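Local coordinates for protein-glutamate methylesterase/protein-glutamine glutaminase (Thermotoga maritima, PDB 3SFT) that probably demethylates methylglutamate residues of chemoreceptors and deamidates specific glutamines during chemotaxis, represented here by its C-terminal catalytic domain, at residues Gly87-Asn92 with Phe96-Lys101. Residues are numbered along the deposited sequence; the frame is centred on the assembly and turned at random.
Sequences GLKAQN and FFFLDK
Gly-87 and Phe-98, with Lys-89 and Phe-96, form two hydrogen-bonded pairs of an antiparallel beta hairpin, whose strands 85-91 and 94-100 make a two-stranded sheet separate from the parallel sheet of the catalytic domain. In the first pair Gly-87 N donates to Phe-98 O at 2.7 Å, whereas the hydrogen bond from Phe-98 N to Gly-87 O is 3.1 Å, its donor well above the carbonyl plane. Both bonds of the second pair, Lys-89 N to Phe-96 O and Phe-96 N to Lys-89 O, measure 2.8 Å. Glycine suits position 87 because the Phe-98 ring folds back across the neighbouring strand: CG stands between the backbone N and carbonyl carbon (chi1 71°), and one ring face lies over Gly-87 CA, a CH-pi contact 3.7 Å from CA to the centroid. A beta carbon on Gly-87 would collide with this ring. Leu-88 O approaches the ring edge, 3.5 Å from Phe-98 CE2, while the extended methylene chain of Lys-89 passes obliquely, its CD 3.9 Å from Phe-98 CD2. Were Phe-98 replaced by an alanine, Gly-87 CA would probably lose its aromatic cover and the lysine methylenes the ring carbons they pass. The hairpin joins the doubly wound alpha/beta fold through its other face, where the non-hydrogen-bonded pair Leu-88 and Phe-97 point the same way side by side, Leu-88 CG 4.2 Å from Phe-97 CD1. Leu-88 reaches Thr-115 and Ile-122 of helix 112-123, and Phe-97 meets the Tyr-78 ring edge-to-face; apolar residues fit this buried side. Lys-89 suits the partly exposed face of Phe-96 and Phe-98, its methylenes passing beside Phe-98 CD2 and Phe-96 CB. Near the turn, the Gln-91 amide stands 73° from the Phe-96 ring plane, with OE1 3.4 Å from Phe-96 CD2.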
loop_
_atom_site.group_PDB
_atom_site.type_symbol
_atom_site.label_atom_id
_atom_site.label_comp_id
_atom_site.label_asym_id
_atom_site.label_seq_id
_atom_site.Cartn_x
_atom_site.Cartn_y
_atom_site.Cartn_z
ATOM N N GLY A 87 11.413 -1.405 2.456
ATOM C CA GLY A 87 11.818 -1.969 1.186
ATOM C C GLY A 87 11.403 -3.416 1.041
ATOM O O GLY A 87 10.917 -4.031 1.990
ATOM N N LEU A 88 11.521 -3.927 -0.180
ATOM C CA LEU A 88 11.219 -5.316 -0.503
ATOM C C LEU A 88 12.373 -5.828 -1.350
ATOM O O LEU A 88 12.919 -5.091 -2.170
ATOM C CB LEU A 88 9.908 -5.454 -1.285
ATOM C CG LEU A 88 8.604 -5.354 -0.494
ATOM C CD1 LEU A 88 8.143 -3.909 -0.419
ATOM C CD2 LEU A 88 7.542 -6.201 -1.166
ATOM N N LYS A 89 12.777 -7.071 -1.113
ATOM C CA LYS A 89 13.875 -7.670 -1.864
ATOM C C LYS A 89 13.556 -9.116 -2.191
ATOM O O LYS A 89 12.954 -9.830 -1.384
ATOM C CB LYS A 89 15.190 -7.582 -1.078
ATOM C CG LYS A 89 15.163 -8.286 0.272
ATOM C CD LYS A 89 16.408 -7.984 1.096
ATOM C CE LYS A 89 16.269 -8.530 2.508
ATOM N NZ LYS A 89 17.387 -8.092 3.386
ATOM N N ALA A 90 13.915 -9.524 -3.404
ATOM C CA ALA A 90 13.679 -10.889 -3.853
ATOM C C ALA A 90 14.940 -11.716 -3.621
ATOM O O ALA A 90 16.037 -11.318 -4.014
ATOM C CB ALA A 90 13.298 -10.902 -5.331
ATOM N N GLN A 91 14.779 -12.850 -2.949
ATOM C CA GLN A 91 15.906 -13.734 -2.655
ATOM C C GLN A 91 15.468 -15.180 -2.774
ATOM O O GLN A 91 14.528 -15.603 -2.101
ATOM C CB GLN A 91 16.442 -13.480 -1.235
ATOM C CG GLN A 91 17.179 -12.151 -1.049
ATOM C CD GLN A 91 17.526 -11.865 0.405
ATOM O OE1 GLN A 91 16.691 -12.018 1.296
ATOM N NE2 GLN A 91 18.759 -11.434 0.648
ATOM N N ASN A 92 16.103 -15.912 -3.687
ATOM C CA ASN A 92 15.815 -17.333 -3.890
ATOM C C ASN A 92 14.324 -17.625 -4.098
ATOM O O ASN A 92 13.756 -18.498 -3.440
ATOM C CB ASN A 92 16.355 -18.126 -2.687
ATOM C CG ASN A 92 16.374 -19.627 -2.925
ATOM O OD1 ASN A 92 16.923 -20.099 -3.921
ATOM N ND2 ASN A 92 15.774 -20.384 -2.005
ATOM N N PHE A 96 11.284 -10.595 0.776
ATOM C CA PHE A 96 11.491 -10.190 2.162
ATOM C C PHE A 96 11.505 -8.673 2.327
ATOM O O PHE A 96 11.868 -7.941 1.405
ATOM C CB PHE A 96 12.830 -10.752 2.676
ATOM C CG PHE A 96 12.921 -12.254 2.625
ATOM C CD1 PHE A 96 12.542 -13.026 3.720
ATOM C CD2 PHE A 96 13.374 -12.899 1.477
ATOM C CE1 PHE A 96 12.611 -14.424 3.674
ATOM C CE2 PHE A 96 13.445 -14.298 1.422
ATOM C CZ PHE A 96 13.060 -15.060 2.528
ATOM N N PHE A 97 11.118 -8.211 3.511
ATOM C CA PHE A 97 11.118 -6.787 3.824
ATOM C C PHE A 97 12.494 -6.377 4.331
ATOM O O PHE A 97 13.262 -7.202 4.823
ATOM C CB PHE A 97 10.143 -6.474 4.968
ATOM C CG PHE A 97 8.696 -6.588 4.603
ATOM C CD1 PHE A 97 8.142 -5.763 3.629
ATOM C CD2 PHE A 97 7.872 -7.487 5.269
ATOM C CE1 PHE A 97 6.786 -5.830 3.325
ATOM C CE2 PHE A 97 6.517 -7.562 4.974
ATOM C CZ PHE A 97 5.972 -6.726 3.996
ATOM N N PHE A 98 12.795 -5.095 4.211
ATOM C CA PHE A 98 14.030 -4.553 4.752
ATOM C C PHE A 98 13.769 -3.107 5.129
ATOM O O PHE A 98 13.005 -2.409 4.457
ATOM C CB PHE A 98 15.249 -4.730 3.825
ATOM C CG PHE A 98 15.244 -3.865 2.592
ATOM C CD1 PHE A 98 15.679 -2.546 2.647
ATOM C CD2 PHE A 98 14.890 -4.401 1.357
ATOM C CE1 PHE A 98 15.768 -1.773 1.488
ATOM C CE2 PHE A 98 14.976 -3.639 0.193
ATOM C CZ PHE A 98 15.418 -2.323 0.261
ATOM N N LEU A 99 14.294 -2.711 6.282
ATOM C CA LEU A 99 14.116 -1.358 6.774
ATOM C C LEU A 99 15.275 -0.485 6.328
ATOM O O LEU A 99 16.422 -0.680 6.728
ATOM C CB LEU A 99 13.958 -1.363 8.297
ATOM C CG LEU A 99 12.728 -2.133 8.795
ATOM C CD1 LEU A 99 12.650 -2.090 10.310
ATOM C CD2 LEU A 99 11.464 -1.547 8.181
ATOM N N ASP A 100 14.956 0.456 5.453
ATOM C CA ASP A 100 15.935 1.365 4.888
ATOM C C ASP A 100 15.865 2.720 5.590
ATOM O O ASP A 100 14.778 3.227 5.870
ATOM C CB ASP A 100 15.654 1.503 3.388
ATOM C CG ASP A 100 16.640 2.395 2.682
ATOM O OD1 ASP A 100 17.687 1.890 2.222
ATOM O OD2 ASP A 100 16.351 3.599 2.572
ATOM N N LYS A 101 17.023 3.305 5.885
ATOM C CA LYS A 101 17.040 4.597 6.562
ATOM C C LYS A 101 17.598 5.739 5.726
ATOM O O LYS A 101 18.265 6.632 6.252
ATOM C CB LYS A 101 17.767 4.508 7.907
ATOM C CG LYS A 101 16.889 4.963 9.069
ATOM C CD LYS A 101 17.654 5.034 10.382
ATOM C CE LYS A 101 16.713 4.957 11.579
ATOM N NZ LYS A 101 15.541 5.857 11.425
#